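Local atomic coordinates of FdhC (Acinetobacter nosocomialis, PDB entry 5KTC), a protein that probably transfers a 3-hydroxybutanoyl group from coenzyme A to the amino group of a dTDP-linked 3-amino-3,6-dideoxy-D-galactose, as a GNAT-family sugar N-acyltransferase. Residues A[90-95]-A[123-128]. Residues are numbered along the deposited sequence; the frame is centred on the assembly and turned at random.
With FUH ([[(2~{R},3~{S},5~{R})-5-[5-methyl-2,4-bis(oxidanylidene)pyrimidin-1-yl]-3-oxidanyl-oxolan-2-yl]methoxy-oxidanyl-phosphoryl] [(2~{R},3~{R},4~{S},5~{R},6~{R})-6-methyl-3,5-bis(oxidanyl)-4-[[(3~{R})-3-oxidanylbutanoyl]amino]oxan-2-yl] hydrogen phosphate), chain C.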
ATOM      1  N   LYS A  90     -13.900   9.058   9.583  1.00 25.97           N
ATOM      2  CA  LYS A  90     -13.829   7.739   9.038  1.00 24.61           C
ATOM      3  C   LYS A  90     -12.340   7.503   8.648  1.00 21.27           C
ATOM      4  O   LYS A  90     -11.802   8.264   7.852  1.00 18.37           O
ATOM      5  CB  LYS A  90     -14.765   7.656   7.863  1.00 26.85           C
ATOM      6  CG  LYS A  90     -15.289   6.263   7.634  1.00 31.80           C
ATOM      7  CD  LYS A  90     -16.577   6.342   6.820  1.00 33.91           C
ATOM      8  CE  LYS A  90     -16.977   4.975   6.337  1.00 37.57           C
ATOM      9  NZ  LYS A  90     -15.956   4.408   5.402  1.00 42.32           N
ATOM     10  N   SER A  91     -11.681   6.524   9.263  1.00 18.40           N
ATOM     11  CA  SER A  91     -10.230   6.353   9.064  1.00 17.16           C
ATOM     12  C   SER A  91      -9.852   4.942   8.713  1.00 15.50           C
ATOM     13  O   SER A  91     -10.516   3.949   9.141  1.00 15.78           O
ATOM     14  CB  SER A  91      -9.433   6.847  10.274  1.00 19.25           C
ATOM     15  OG  SER A  91      -9.637   5.978  11.347  1.00 17.86           O
ATOM     16  N   PHE A  92      -8.823   4.808   7.871  1.00 13.12           N
ATOM     17  CA  PHE A  92      -8.271   3.487   7.576  1.00 12.70           C
ATOM     18  C   PHE A  92      -6.787   3.532   7.841  1.00 11.97           C
ATOM     19  O   PHE A  92      -6.206   4.557   7.709  1.00 11.74           O
ATOM     20  CB  PHE A  92      -8.544   3.005   6.124  1.00 13.34           C
ATOM     21  CG  PHE A  92      -7.799   3.756   5.058  1.00 13.29           C
ATOM     22  CD1 PHE A  92      -8.258   4.985   4.579  1.00 12.77           C
ATOM     23  CD2 PHE A  92      -6.642   3.235   4.502  1.00 12.75           C
ATOM     24  CE1 PHE A  92      -7.564   5.681   3.603  1.00 11.83           C
ATOM     25  CE2 PHE A  92      -5.953   3.944   3.526  1.00 13.13           C
ATOM     26  CZ  PHE A  92      -6.431   5.147   3.058  1.00 11.83           C
ATOM     27  N   CYS A  93      -6.222   2.409   8.265  1.00 12.49           N
ATOM     28  CA  CYS A  93      -4.773   2.236   8.265  1.00 12.34           C
ATOM     29  C   CYS A  93      -4.290   1.568   6.949  1.00 11.50           C
ATOM     30  O   CYS A  93      -5.028   0.818   6.304  1.00 12.92           O
ATOM     31  CB  CYS A  93      -4.306   1.381   9.455  1.00 11.79           C
ATOM     32  SG  CYS A  93      -4.791   2.131  11.071  1.00 12.07           S
ATOM     33  N   TRP A  94      -3.033   1.802   6.605  1.00 11.00           N
ATOM     34  CA  TRP A  94      -2.412   1.027   5.556  1.00 11.18           C
ATOM     35  C   TRP A  94      -0.958   0.729   5.901  1.00 10.45           C
ATOM     36  O   TRP A  94      -0.340   1.348   6.791  1.00 10.41           O
ATOM     37  CB  TRP A  94      -2.536   1.672   4.174  1.00 10.49           C
ATOM     38  CG  TRP A  94      -1.668   2.827   3.816  1.00 11.25           C
ATOM     39  CD1 TRP A  94      -1.832   4.129   4.168  1.00 11.36           C
ATOM     40  CD2 TRP A  94      -0.528   2.786   2.934  1.00 11.23           C
ATOM     41  NE1 TRP A  94      -0.844   4.901   3.569  1.00 13.16           N
ATOM     42  CE2 TRP A  94      -0.073   4.103   2.769  1.00 11.64           C
ATOM     43  CE3 TRP A  94       0.124   1.755   2.245  1.00 10.94           C
ATOM     44  CZ2 TRP A  94       1.033   4.424   1.948  1.00 12.20           C
ATOM     45  CZ3 TRP A  94       1.213   2.080   1.401  1.00 11.44           C
ATOM     46  CH2 TRP A  94       1.657   3.395   1.276  1.00 11.81           C
ATOM     47  N   GLY A  95      -0.460  -0.261   5.212  1.00 10.52           N
ATOM     48  CA  GLY A  95       0.854  -0.793   5.499  1.00 10.50           C
ATOM     49  C   GLY A  95       1.034  -2.153   4.884  1.00 11.31           C
ATOM     50  O   GLY A  95       0.576  -2.404   3.744  1.00 11.46           O
ATOM     51  N   LEU A 123     -13.547   3.452  -1.195  1.00 22.81           N
ATOM     52  CA  LEU A 123     -14.163   3.121   0.068  1.00 20.81           C
ATOM     53  C   LEU A 123     -14.701   4.267   0.868  1.00 20.98           C
ATOM     54  O   LEU A 123     -15.206   4.036   1.945  1.00 23.45           O
ATOM     55  CB  LEU A 123     -13.130   2.313   0.904  1.00 20.72           C
ATOM     56  CG  LEU A 123     -12.708   0.987   0.328  1.00 20.28           C
ATOM     57  CD1 LEU A 123     -11.552   0.423   1.127  1.00 19.68           C
ATOM     58  CD2 LEU A 123     -13.828  -0.001   0.267  1.00 22.63           C
ATOM     59  N   GLY A 124     -14.581   5.510   0.427  1.00 19.09           N
ATOM     60  CA  GLY A 124     -15.188   6.603   1.170  1.00 19.60           C
ATOM     61  C   GLY A 124     -14.646   6.981   2.533  1.00 19.95           C
ATOM     62  O   GLY A 124     -15.360   7.538   3.334  1.00 21.97           O
ATOM     63  N   PHE A 125     -13.365   6.707   2.831  1.00 19.02           N
ATOM     64  CA  PHE A 125     -12.797   7.176   4.124  1.00 17.26           C
ATOM     65  C   PHE A 125     -12.469   8.641   4.056  1.00 17.47           C
ATOM     66  O   PHE A 125     -12.361   9.199   2.959  1.00 16.88           O
ATOM     67  CB  PHE A 125     -11.532   6.375   4.492  1.00 16.28           C
ATOM     68  CG  PHE A 125     -11.830   4.975   4.910  1.00 16.14           C
ATOM     69  CD1 PHE A 125     -12.147   4.698   6.211  1.00 17.75           C
ATOM     70  CD2 PHE A 125     -11.788   3.962   4.034  1.00 16.36           C
ATOM     71  CE1 PHE A 125     -12.453   3.416   6.616  1.00 17.73           C
ATOM     72  CE2 PHE A 125     -12.042   2.660   4.415  1.00 18.41           C
ATOM     73  CZ  PHE A 125     -12.364   2.386   5.716  1.00 18.20           C
ATOM     74  N   GLU A 126     -12.231   9.237   5.211  1.00 17.20           N
ATOM     75  CA  GLU A 126     -11.782  10.615   5.312  1.00 20.66           C
ATOM     76  C   GLU A 126     -10.329  10.829   5.669  1.00 18.97           C
ATOM     77  O   GLU A 126      -9.763  11.853   5.313  1.00 18.14           O
ATOM     78  CB  GLU A 126     -12.656  11.377   6.320  1.00 24.89           C
ATOM     79  CG  GLU A 126     -14.062  11.714   5.802  1.00 30.10           C
ATOM     80  CD  GLU A 126     -14.083  12.558   4.519  1.00 35.52           C
ATOM     81  OE1 GLU A 126     -14.687  12.091   3.503  1.00 39.31           O
ATOM     82  OE2 GLU A 126     -13.493  13.681   4.516  1.00 42.27           O
ATOM     83  N   GLN A 127      -9.745   9.889   6.411  1.00 20.33           N
ATOM     84  CA  GLN A 127      -8.357   9.997   6.892  1.00 20.37           C
ATOM     85  C   GLN A 127      -7.639   8.661   6.785  1.00 16.28           C
ATOM     86  O   GLN A 127      -8.275   7.634   6.941  1.00 13.58           O
ATOM     87  CB  GLN A 127      -8.339  10.244   8.412  1.00 26.04           C
ATOM     88  CG  GLN A 127      -8.741  11.570   8.953  1.00 33.83           C
ATOM     89  CD  GLN A 127      -7.920  11.877  10.244  1.00 39.11           C
ATOM     90  OE1 GLN A 127      -7.655  10.993  11.151  1.00 28.23           O
ATOM     91  NE2 GLN A 127      -7.464  13.126  10.310  1.00 43.79           N
ATOM     92  N   SER A 128      -6.302   8.707   6.652  1.00 15.27           N
ATOM     93  CA  SER A 128      -5.526   7.482   6.628  1.00 13.83           C
ATOM     94  C   SER A 128      -4.549   7.604   7.775  1.00 12.90           C
ATOM     95  O   SER A 128      -4.060   8.672   8.004  1.00 12.27           O
ATOM     96  CB  SER A 128      -4.785   7.315   5.326  1.00 13.08           C
ATOM     97  OG  SER A 128      -4.239   6.025   5.334  1.00 13.27           O
TER
HETATM   98  O1  FUH C 202       3.868  -0.696   6.075  1.00 12.43           O
HETATM   99  C1  FUH C 202       3.682   0.136   6.956  1.00 13.14           C
HETATM  100  C2  FUH C 202       3.236   1.533   6.674  1.00 12.66           C
HETATM  101  C3  FUH C 202       3.586   1.979   5.278  1.00 13.48           C
HETATM  102  O2  FUH C 202       4.888   2.614   5.235  1.00 13.17           O
HETATM  103  C4  FUH C 202       2.603   3.011   4.786  1.00 13.75           C
HETATM  104  N1  FUH C 202       3.836  -0.170   8.305  1.00 13.50           N
HETATM  105  C5  FUH C 202       3.938  -1.569   8.735  1.00 13.92           C
HETATM  106  C6  FUH C 202       5.072  -1.761   9.759  1.00 15.28           C
HETATM  107  O3  FUH C 202       4.830  -0.908  10.795  1.00 18.96           O
HETATM  108  C7  FUH C 202       5.100  -3.135  10.387  1.00 15.92           C
HETATM  109  C8  FUH C 202       6.031  -3.262  11.616  1.00 17.19           C
HETATM  110  O4  FUH C 202       3.785  -3.509  10.835  1.00 15.76           O
HETATM  111  C9  FUH C 202       2.619  -2.004   9.350  1.00 13.56           C
HETATM  112  O5  FUH C 202       1.562  -2.045   8.381  1.00 13.47           O
HETATM  113  C10 FUH C 202       2.735  -3.383   9.861  1.00 14.50           C
HETATM  114  O6  FUH C 202       3.002  -4.224   8.748  1.00 13.15           O
HETATM  115  P1  FUH C 202       2.901  -5.787   8.840  1.00 12.94           P
HETATM  116  O7  FUH C 202       4.119  -6.405   9.419  1.00 12.74           O
HETATM  117  O8  FUH C 202       2.698  -6.218   7.388  1.00 13.19           O
HETATM  118  O9  FUH C 202       1.523  -6.238   9.497  1.00 15.52           O
HETATM  119  P2  FUH C 202       1.068  -6.402  11.022  1.00 14.82           P
HETATM  120  O10 FUH C 202      -0.212  -5.657  11.174  1.00 15.82           O
HETATM  121  O11 FUH C 202       2.208  -5.871  11.880  1.00 16.61           O
HETATM  122  O12 FUH C 202       0.880  -7.961  11.052  1.00 15.70           O
HETATM  123  C11 FUH C 202       0.011  -8.556  12.021  1.00 17.17           C
HETATM  124  C12 FUH C 202       0.511  -9.949  12.304  1.00 17.01           C
HETATM  125  C13 FUH C 202       2.035 -10.029  12.538  1.00 19.62           C
HETATM  126  O13 FUH C 202       2.378 -11.036  13.506  1.00 19.23           O
HETATM  127  C14 FUH C 202       2.608 -10.515  11.214  1.00 17.73           C
HETATM  128  C15 FUH C 202       1.475 -11.371  10.702  1.00 17.28           C
HETATM  129  O14 FUH C 202       0.233 -10.801  11.188  1.00 16.92           O
HETATM  130  N2  FUH C 202       1.273 -11.396   9.237  1.00 17.84           N
HETATM  131  C16 FUH C 202       0.895 -10.275   8.560  1.00 18.06           C
HETATM  132  C17 FUH C 202       0.645 -10.337   7.188  1.00 18.27           C
HETATM  133  C18 FUH C 202       0.209  -9.123   6.396  1.00 18.23           C
HETATM  134  C19 FUH C 202       0.838 -11.598   6.546  1.00 17.14           C
HETATM  135  O15 FUH C 202       0.568 -11.712   5.281  1.00 15.24           O
HETATM  136  N3  FUH C 202       1.210 -12.685   7.236  1.00 15.91           N
HETATM  137  C20 FUH C 202       1.377 -12.580   8.559  1.00 17.78           C
HETATM  138  O16 FUH C 202       1.769 -13.648   9.230  1.00 17.96           O
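Leu123 and Gly124 meet the residue just before strand 91-99 through the ammonium group of Lys90, whose NZ lies 3.6 Å from the carbonyl O of Leu123. Gly124, with positive phi, breaks from the helix and turns the chain toward Phe125, where a phenyl ring is gripped from both sides. Over one face sits Lys90 NZ, a cation-pi contact 3.9 Å from the centroid of the Phe125 ring, reached because the lysine chain runs extended and bends only at its last torsion (chi4 -64°). Against the opposite face Phe92 CB stands almost on the ring normal, 3.7 Å from the centroid, while the Phe92 ring itself is inclined at 52° to that of Phe125. At Glu126 and Gln127 the backbone converges on one acceptor: Lys90 O takes N-H groups from both, the Glu126 N bond being 2.8 Å long and tilted out of the carbonyl plane. This double grip starts the parallel pairing of strands 91-99 and 127-133, joined through helix 107-122 in a right-handed beta-alpha-beta crossover of the GNAT fold. Gln127 O then receives Phe92 N at 3.0 Å, in the carbonyl plane. Ser128 comes last, its CB and OG both over one Phe92 ring face, OG toward the rim; anti to the backbone N (chi1 -171°), OG gives a weak hydrogen bond to Phe92 O (3.4 Å) and reaches the indole edge 3.3 Å from Trp94 CD1. The centre of one indole face receives the terminal methyl C4 of the product's hydroxybutanoyl group, and Trp94 NE1 is hydrogen-bonded to Tyr116 OH.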